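Local atomic coordinates of DUF4595 domain-containing protein (Bacteroides vulgatus, PDB entry 3TZG), a protein that is of unknown function but forms a porin-like beta barrel of antiparallel strands and belongs to the BVU_2266-like family. Residues A[84-97]-A[109-122]. Residues are numbered along the deposited sequence; the frame is centred on the assembly and turned at random.
Sequences LKVGEEVYEADKQT and NSDYRATSDYRFLK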
ATOM      1  N   LEU A  84       7.375 -12.484   8.941  1.00 74.84           N
ATOM      2  CA  LEU A  84       6.181 -12.055   9.648  1.00 73.79           C
ATOM      3  C   LEU A  84       6.427 -12.057  11.142  1.00 83.60           C
ATOM      4  O   LEU A  84       6.793 -13.090  11.709  1.00 85.61           O
ATOM      5  CB  LEU A  84       4.968 -12.956   9.293  1.00 72.66           C
ATOM      6  CG  LEU A  84       3.595 -12.531   9.842  1.00 74.41           C
ATOM      7  CD1 LEU A  84       2.982 -11.476   8.986  1.00 71.90           C
ATOM      8  CD2 LEU A  84       2.662 -13.691   9.897  1.00 74.99           C
ATOM      9  N   LYS A  85       6.231 -10.897  11.784  1.00 83.15           N
ATOM     10  CA  LYS A  85       6.351 -10.782  13.239  1.00 85.94           C
ATOM     11  C   LYS A  85       5.030 -11.241  13.828  1.00 92.59           C
ATOM     12  O   LYS A  85       4.012 -10.583  13.592  1.00 91.10           O
ATOM     13  CB  LYS A  85       6.727  -9.348  13.675  1.00 87.65           C
ATOM     14  N   VAL A  86       5.013 -12.422  14.487  1.00 92.23           N
ATOM     15  CA  VAL A  86       3.767 -12.929  15.058  1.00 92.95           C
ATOM     16  C   VAL A  86       3.778 -12.475  16.536  1.00100.26           C
ATOM     17  O   VAL A  86       3.441 -11.313  16.794  1.00100.25           O
ATOM     18  CB  VAL A  86       3.497 -14.456  14.845  1.00 97.85           C
ATOM     19  CG1 VAL A  86       2.091 -14.833  15.309  1.00 97.21           C
ATOM     20  CG2 VAL A  86       3.652 -14.840  13.376  1.00 96.56           C
ATOM     21  N   GLY A  87       4.197 -13.330  17.465  1.00 98.57           N
ATOM     22  CA  GLY A  87       4.236 -12.947  18.871  1.00 99.93           C
ATOM     23  C   GLY A  87       5.420 -12.059  19.171  1.00103.93           C
ATOM     24  O   GLY A  87       5.414 -10.869  18.845  1.00 99.83           O
ATOM     25  N   GLU A  88       6.445 -12.650  19.790  1.00105.28           N
ATOM     26  CA  GLU A  88       7.694 -11.968  20.105  1.00107.22           C
ATOM     27  C   GLU A  88       8.672 -12.180  18.948  1.00110.86           C
ATOM     28  O   GLU A  88       9.359 -11.237  18.544  1.00109.83           O
ATOM     29  CB  GLU A  88       8.272 -12.477  21.444  1.00111.93           C
ATOM     30  N   GLU A  89       8.690 -13.421  18.393  1.00107.11           N
ATOM     31  CA  GLU A  89       9.555 -13.869  17.297  1.00106.12           C
ATOM     32  C   GLU A  89       8.961 -13.515  15.907  1.00103.76           C
ATOM     33  O   GLU A  89       7.787 -13.138  15.787  1.00100.83           O
ATOM     34  CB  GLU A  89       9.794 -15.391  17.399  1.00109.50           C
ATOM     35  N   VAL A  90       9.816 -13.622  14.872  1.00 97.88           N
ATOM     36  CA  VAL A  90       9.505 -13.368  13.464  1.00 94.11           C
ATOM     37  C   VAL A  90       9.697 -14.719  12.691  1.00 95.24           C
ATOM     38  O   VAL A  90      10.641 -15.475  12.977  1.00 97.23           O
ATOM     39  CB  VAL A  90      10.351 -12.176  12.889  1.00 96.83           C
ATOM     40  CG1 VAL A  90      11.856 -12.428  12.998  1.00 99.20           C
ATOM     41  CG2 VAL A  90       9.957 -11.822  11.458  1.00 94.26           C
ATOM     42  N   TYR A  91       8.767 -15.029  11.755  1.00 86.51           N
ATOM     43  CA  TYR A  91       8.788 -16.273  10.970  1.00 85.54           C
ATOM     44  C   TYR A  91       8.877 -16.032   9.466  1.00 80.72           C
ATOM     45  O   TYR A  91       8.271 -15.091   8.955  1.00 76.61           O
ATOM     46  CB  TYR A  91       7.521 -17.108  11.243  1.00 87.59           C
ATOM     47  CG  TYR A  91       7.373 -17.525  12.688  1.00 93.37           C
ATOM     48  CD1 TYR A  91       8.051 -18.633  13.187  1.00 98.67           C
ATOM     49  CD2 TYR A  91       6.572 -16.801  13.563  1.00 93.94           C
ATOM     50  CE1 TYR A  91       7.962 -18.991  14.531  1.00102.61           C
ATOM     51  CE2 TYR A  91       6.467 -17.153  14.908  1.00 97.17           C
ATOM     52  CZ  TYR A  91       7.164 -18.251  15.388  1.00109.72           C
ATOM     53  OH  TYR A  91       7.061 -18.603  16.713  1.00115.59           O
ATOM     54  N   GLU A  92       9.613 -16.915   8.754  1.00 74.03           N
ATOM     55  CA  GLU A  92       9.674 -16.882   7.290  1.00 70.21           C
ATOM     56  C   GLU A  92       8.383 -17.500   6.818  1.00 67.95           C
ATOM     57  O   GLU A  92       8.167 -18.706   6.980  1.00 66.78           O
ATOM     58  CB  GLU A  92      10.917 -17.588   6.740  1.00 73.49           C
ATOM     59  CG  GLU A  92      11.001 -17.511   5.230  1.00 77.71           C
ATOM     60  CD  GLU A  92      12.061 -18.365   4.575  1.00105.94           C
ATOM     61  OE1 GLU A  92      12.710 -19.175   5.278  1.00111.16           O
ATOM     62  OE2 GLU A  92      12.212 -18.245   3.339  1.00103.82           O
ATOM     63  N   ALA A  93       7.479 -16.642   6.356  1.00 60.82           N
ATOM     64  CA  ALA A  93       6.134 -17.016   5.997  1.00 59.06           C
ATOM     65  C   ALA A  93       5.875 -16.988   4.492  1.00 61.96           C
ATOM     66  O   ALA A  93       6.599 -16.354   3.736  1.00 60.24           O
ATOM     67  CB  ALA A  93       5.159 -16.070   6.688  1.00 57.93           C
ATOM     68  N   ASP A  94       4.830 -17.728   4.078  1.00 58.74           N
ATOM     69  CA  ASP A  94       4.283 -17.750   2.739  1.00 57.35           C
ATOM     70  C   ASP A  94       2.900 -17.133   2.803  1.00 56.55           C
ATOM     71  O   ASP A  94       2.073 -17.542   3.626  1.00 54.04           O
ATOM     72  CB  ASP A  94       4.277 -19.147   2.107  1.00 60.87           C
ATOM     73  CG  ASP A  94       5.390 -19.271   1.072  1.00 83.01           C
ATOM     74  OD1 ASP A  94       5.375 -18.485   0.065  1.00 85.56           O
ATOM     75  OD2 ASP A  94       6.286 -20.121   1.266  1.00 88.19           O
ATOM     76  N   LYS A  95       2.691 -16.079   1.979  1.00 50.61           N
ATOM     77  CA  LYS A  95       1.440 -15.336   1.908  1.00 47.87           C
ATOM     78  C   LYS A  95       0.693 -15.650   0.612  1.00 52.17           C
ATOM     79  O   LYS A  95       1.244 -15.513  -0.481  1.00 52.08           O
ATOM     80  CB  LYS A  95       1.709 -13.833   2.019  1.00 47.48           C
ATOM     81  CG  LYS A  95       0.450 -12.992   2.155  1.00 43.74           C
ATOM     82  CD  LYS A  95       0.815 -11.525   2.096  1.00 41.23           C
ATOM     83  CE  LYS A  95      -0.349 -10.599   2.215  1.00 40.90           C
ATOM     84  NZ  LYS A  95       0.069  -9.185   2.293  1.00 46.64           N
ATOM     85  N   GLN A  96      -0.558 -16.079   0.753  1.00 48.26           N
ATOM     86  CA  GLN A  96      -1.459 -16.360  -0.358  1.00 47.48           C
ATOM     87  C   GLN A  96      -2.619 -15.369  -0.342  1.00 50.74           C
ATOM     88  O   GLN A  96      -3.396 -15.324   0.617  1.00 51.92           O
ATOM     89  CB  GLN A  96      -1.967 -17.789  -0.302  1.00 49.08           C
ATOM     90  CG  GLN A  96      -1.008 -18.782  -0.850  1.00 59.91           C
ATOM     91  CD  GLN A  96      -1.469 -20.204  -0.683  1.00 84.70           C
ATOM     92  OE1 GLN A  96      -2.450 -20.508  -0.007  1.00 79.54           O
ATOM     93  NE2 GLN A  96      -0.753 -21.116  -1.290  1.00 80.86           N
ATOM     94  N   THR A  97      -2.735 -14.583  -1.396  1.00 45.68           N
ATOM     95  CA  THR A  97      -3.762 -13.556  -1.445  1.00 45.17           C
ATOM     96  C   THR A  97      -4.617 -13.677  -2.707  1.00 50.37           C
ATOM     97  O   THR A  97      -4.115 -14.081  -3.766  1.00 52.71           O
ATOM     98  CB  THR A  97      -3.082 -12.175  -1.377  1.00 48.52           C
ATOM     99  OG1 THR A  97      -2.418 -12.089  -0.122  1.00 46.81           O
ATOM    100  CG2 THR A  97      -4.068 -11.029  -1.486  1.00 44.92           C
ATOM    101  N   ASN A 109      -8.141 -10.810   0.594  1.00 42.42           N
ATOM    102  CA  ASN A 109      -8.079 -11.864   1.617  1.00 43.38           C
ATOM    103  C   ASN A 109      -6.741 -12.556   1.526  1.00 50.82           C
ATOM    104  O   ASN A 109      -6.388 -13.059   0.449  1.00 51.71           O
ATOM    105  CB  ASN A 109      -9.228 -12.857   1.482  1.00 42.49           C
ATOM    106  CG  ASN A 109     -10.587 -12.193   1.525  1.00 77.10           C
ATOM    107  OD1 ASN A 109     -11.133 -11.921   2.591  1.00 77.91           O
ATOM    108  ND2 ASN A 109     -11.146 -11.873   0.358  1.00 72.29           N
ATOM    109  N   SER A 110      -5.969 -12.529   2.644  1.00 48.58           N
ATOM    110  CA  SER A 110      -4.629 -13.121   2.736  1.00 49.96           C
ATOM    111  C   SER A 110      -4.514 -14.172   3.811  1.00 56.18           C
ATOM    112  O   SER A 110      -5.080 -14.035   4.898  1.00 56.55           O
ATOM    113  CB  SER A 110      -3.586 -12.054   3.018  1.00 54.14           C
ATOM    114  OG  SER A 110      -3.511 -11.102   1.966  1.00 64.59           O
ATOM    115  N   ASP A 111      -3.760 -15.224   3.503  1.00 54.51           N
ATOM    116  CA  ASP A 111      -3.455 -16.295   4.440  1.00 55.79           C
ATOM    117  C   ASP A 111      -1.975 -16.444   4.524  1.00 59.38           C
ATOM    118  O   ASP A 111      -1.291 -16.540   3.493  1.00 58.48           O
ATOM    119  CB  ASP A 111      -4.128 -17.614   4.069  1.00 59.28           C
ATOM    120  CG  ASP A 111      -5.532 -17.668   4.591  1.00 81.70           C
ATOM    121  OD1 ASP A 111      -5.693 -17.848   5.808  1.00 84.95           O
ATOM    122  OD2 ASP A 111      -6.477 -17.457   3.789  1.00 93.51           O
ATOM    123  N   TYR A 112      -1.479 -16.376   5.765  1.00 56.01           N
ATOM    124  CA  TYR A 112      -0.082 -16.504   6.124  1.00 56.11           C
ATOM    125  C   TYR A 112       0.197 -17.840   6.758  1.00 60.72           C
ATOM    126  O   TYR A 112      -0.403 -18.164   7.779  1.00 62.50           O
ATOM    127  CB  TYR A 112       0.304 -15.398   7.095  1.00 56.50           C
ATOM    128  CG  TYR A 112       0.377 -14.010   6.513  1.00 54.49           C
ATOM    129  CD1 TYR A 112       1.571 -13.518   5.994  1.00 56.47           C
ATOM    130  CD2 TYR A 112      -0.691 -13.133   6.628  1.00 53.27           C
ATOM    131  CE1 TYR A 112       1.681 -12.204   5.546  1.00 55.51           C
ATOM    132  CE2 TYR A 112      -0.593 -11.810   6.197  1.00 52.98           C
ATOM    133  CZ  TYR A 112       0.595 -11.353   5.648  1.00 60.87           C
ATOM    134  OH  TYR A 112       0.702 -10.054   5.211  1.00 62.06           O
ATOM    135  N   ARG A 113       1.108 -18.615   6.157  1.00 56.81           N
ATOM    136  CA  ARG A 113       1.595 -19.911   6.642  1.00 57.10           C
ATOM    137  C   ARG A 113       3.130 -19.912   6.732  1.00 61.01           C
ATOM    138  O   ARG A 113       3.794 -19.265   5.929  1.00 58.38           O
ATOM    139  CB  ARG A 113       1.131 -21.048   5.728  1.00 55.87           C
ATOM    140  CG  ARG A 113      -0.308 -21.522   5.882  1.00 65.56           C
ATOM    141  CD  ARG A 113      -0.583 -22.300   4.624  1.00 73.19           C
ATOM    142  NE  ARG A 113      -1.939 -22.772   4.392  1.00 90.63           N
ATOM    143  CZ  ARG A 113      -2.242 -23.677   3.462  1.00103.38           C
ATOM    144  NH1 ARG A 113      -1.286 -24.229   2.724  1.00 84.93           N
ATOM    145  NH2 ARG A 113      -3.492 -24.065   3.289  1.00 88.23           N
ATOM    146  N   ALA A 114       3.692 -20.658   7.686  1.00 60.00           N
ATOM    147  CA  ALA A 114       5.136 -20.786   7.808  1.00 60.90           C
ATOM    148  C   ALA A 114       5.665 -21.604   6.635  1.00 67.19           C
ATOM    149  O   ALA A 114       5.016 -22.581   6.248  1.00 67.28           O
ATOM    150  CB  ALA A 114       5.490 -21.433   9.128  1.00 63.13           C
ATOM    151  N   THR A 115       6.789 -21.167   6.016  1.00 64.35           N
ATOM    152  CA  THR A 115       7.410 -21.867   4.876  1.00 65.40           C
ATOM    153  C   THR A 115       7.861 -23.287   5.295  1.00 72.56           C
ATOM    154  O   THR A 115       7.666 -24.257   4.556  1.00 73.21           O
ATOM    155  CB  THR A 115       8.606 -21.071   4.319  1.00 73.16           C
ATOM    156  OG1 THR A 115       9.629 -21.007   5.313  1.00 88.35           O
ATOM    157  CG2 THR A 115       8.240 -19.679   3.867  1.00 63.08           C
ATOM    158  N   SER A 116       8.420 -23.387   6.512  1.00 70.25           N
ATOM    159  CA  SER A 116       8.962 -24.598   7.104  1.00 72.99           C
ATOM    160  C   SER A 116       7.950 -25.750   7.171  1.00 77.71           C
ATOM    161  O   SER A 116       8.123 -26.722   6.435  1.00 79.15           O
ATOM    162  CB  SER A 116       9.493 -24.312   8.506  1.00 76.91           C
ATOM    163  OG  SER A 116       8.575 -23.603   9.322  1.00 81.95           O
ATOM    164  N   ASP A 117       6.917 -25.650   8.041  1.00 73.01           N
ATOM    165  CA  ASP A 117       5.972 -26.734   8.314  1.00 72.63           C
ATOM    166  C   ASP A 117       4.503 -26.418   7.913  1.00 72.84           C
ATOM    167  O   ASP A 117       3.612 -27.152   8.342  1.00 72.67           O
ATOM    168  CB  ASP A 117       6.022 -27.068   9.827  1.00 75.66           C
ATOM    169  CG  ASP A 117       5.618 -25.946  10.781  1.00 87.60           C
ATOM    170  OD1 ASP A 117       5.709 -24.753  10.384  1.00 84.68           O
ATOM    171  OD2 ASP A 117       5.265 -26.255  11.941  1.00 97.39           O
ATOM    172  N   TYR A 118       4.251 -25.370   7.091  1.00 66.78           N
ATOM    173  CA  TYR A 118       2.912 -24.971   6.591  1.00 64.19           C
ATOM    174  C   TYR A 118       1.960 -24.527   7.734  1.00 68.93           C
ATOM    175  O   TYR A 118       0.765 -24.340   7.489  1.00 67.91           O
ATOM    176  CB  TYR A 118       2.231 -26.101   5.779  1.00 65.04           C
ATOM    177  CG  TYR A 118       2.914 -26.442   4.470  1.00 67.22           C
ATOM    178  CD1 TYR A 118       2.700 -25.672   3.329  1.00 66.95           C
ATOM    179  CD2 TYR A 118       3.710 -27.583   4.350  1.00 70.52           C
ATOM    180  CE1 TYR A 118       3.321 -25.979   2.118  1.00 68.04           C
ATOM    181  CE2 TYR A 118       4.327 -27.909   3.139  1.00 72.12           C
ATOM    182  CZ  TYR A 118       4.135 -27.094   2.026  1.00 78.16           C
ATOM    183  OH  TYR A 118       4.721 -27.367   0.815  1.00 80.83           O
ATOM    184  N   ARG A 119       2.479 -24.373   8.963  1.00 66.73           N
ATOM    185  CA  ARG A 119       1.726 -23.951  10.144  1.00 66.41           C
ATOM    186  C   ARG A 119       1.057 -22.626   9.863  1.00 70.48           C
ATOM    187  O   ARG A 119       1.704 -21.704   9.366  1.00 69.50           O
ATOM    188  CB  ARG A 119       2.683 -23.867  11.350  1.00 67.71           C
ATOM    189  CG  ARG A 119       2.314 -22.942  12.515  1.00 73.81           C
ATOM    190  CD  ARG A 119       3.363 -23.054  13.609  1.00 95.80           C
ATOM    191  NE  ARG A 119       4.732 -22.856  13.102  1.00118.32           N
ATOM    192  CZ  ARG A 119       5.470 -21.758  13.274  1.00132.49           C
ATOM    193  NH1 ARG A 119       5.010 -20.742  13.998  1.00111.91           N
ATOM    194  NH2 ARG A 119       6.692 -21.689  12.766  1.00123.25           N
ATOM    195  N   PHE A 120      -0.258 -22.560  10.116  1.00 67.52           N
ATOM    196  CA  PHE A 120      -1.052 -21.349   9.928  1.00 65.24           C
ATOM    197  C   PHE A 120      -0.623 -20.284  10.941  1.00 68.33           C
ATOM    198  O   PHE A 120      -0.549 -20.558  12.141  1.00 68.98           O
ATOM    199  CB  PHE A 120      -2.552 -21.661  10.061  1.00 66.97           C
ATOM    200  CG  PHE A 120      -3.410 -20.422   9.970  1.00 67.43           C
ATOM    201  CD1 PHE A 120      -3.694 -19.841   8.733  1.00 69.19           C
ATOM    202  CD2 PHE A 120      -3.902 -19.810  11.123  1.00 69.04           C
ATOM    203  CE1 PHE A 120      -4.453 -18.676   8.654  1.00 68.56           C
ATOM    204  CE2 PHE A 120      -4.669 -18.650  11.038  1.00 70.59           C
ATOM    205  CZ  PHE A 120      -4.946 -18.096   9.805  1.00 67.62           C
ATOM    206  N   LEU A 121      -0.386 -19.069  10.467  1.00 63.75           N
ATOM    207  CA  LEU A 121       0.096 -17.994  11.330  1.00 63.32           C
ATOM    208  C   LEU A 121      -0.878 -16.823  11.473  1.00 66.57           C
ATOM    209  O   LEU A 121      -0.963 -16.245  12.571  1.00 67.24           O
ATOM    210  CB  LEU A 121       1.427 -17.435  10.763  1.00 62.45           C
ATOM    211  CG  LEU A 121       2.617 -18.391  10.619  1.00 66.58           C
ATOM    212  CD1 LEU A 121       3.673 -17.802   9.723  1.00 65.94           C
ATOM    213  CD2 LEU A 121       3.215 -18.720  11.943  1.00 67.78           C
ATOM    214  N   LYS A 122      -1.529 -16.419  10.352  1.00 60.70           N
ATOM    215  CA  LYS A 122      -2.364 -15.216  10.308  1.00 58.63           C
ATOM    216  C   LYS A 122      -3.306 -15.166   9.096  1.00 63.48           C
ATOM    217  O   LYS A 122      -2.944 -15.585   7.989  1.00 63.82           O
ATOM    218  CB  LYS A 122      -1.416 -14.007  10.228  1.00 58.50           C
ATOM    219  CG  LYS A 122      -1.959 -12.687  10.690  1.00 60.78           C
ATOM    220  CD  LYS A 122      -0.858 -11.623  10.540  1.00 64.94           C
ATOM    221  CE  LYS A 122      -1.337 -10.186  10.652  1.00 69.82           C
ATOM    222  NZ  LYS A 122      -1.936  -9.881  11.981  1.00 80.73           N
TER
HETATM  223  O   HOH W   1       9.412 -20.900   8.086  1.00 65.49           O
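The Tyr112 ring lies clasped between two aliphatic groups of 84-97: Lys95 lays its CG over one face, and Leu84 CD1 covers the opposite one, each in a CH-pi contact 4.0 Å from the ring centroid. Lys95 can do this because its CG stands anti to the backbone N (chi1 -172°) and the chain then stays extended, running alongside the ring in the same direction until NZ arrives 3.1 Å from Tyr112 OH. Each polar end has a partner beyond the hairpin: NZ forms a salt bridge with Asp182, and the hydroxyl hydrogen-bonds Asp179. An alanine in place of Tyr112 would probably open a gap between Leu84 and the lysine stem and leave Asp179 without its hydroxyl mate. Further along the same face, Thr97 OG1 and Ser110 OG share a hydrogen bond of 2.6 Å.

The backbones of strands 90-97 and 109-114 pair as the two arms of an antiparallel hairpin. Asp94 and Arg113, then Gln96 and Asp111, form hydrogen-bonded pairs, while Thr115 N reaches Glu92 O at 3.0 Å, almost straight at 177°. Leu121 packs against the first residues of strand 90-102, its CD1 3.8 Å from Ala93 CB and its CD2 touching Val86 CG2 and Tyr91 CD2. Over one face of the Tyr91 ring comes the Arg119 guanidinium, an off-centre cation-pi contact with CZ 4.3 Å from the centroid and the two planes steeply inclined at 76°; Arg119 NE also makes a weak, salt-bridged hydrogen bond to Asp117 OD1.

Asp94 is tied by a salt bridge to Arg81 on strand 74-85. Where strand 120-130 joins 105-114, Leu121 and Lys122 both face Tyr112, a classic beta bulge. Within the barrel wall, strands 90-102 and 105-114 are successive members of an antiparallel meander, flanked by 74-85 and 120-130.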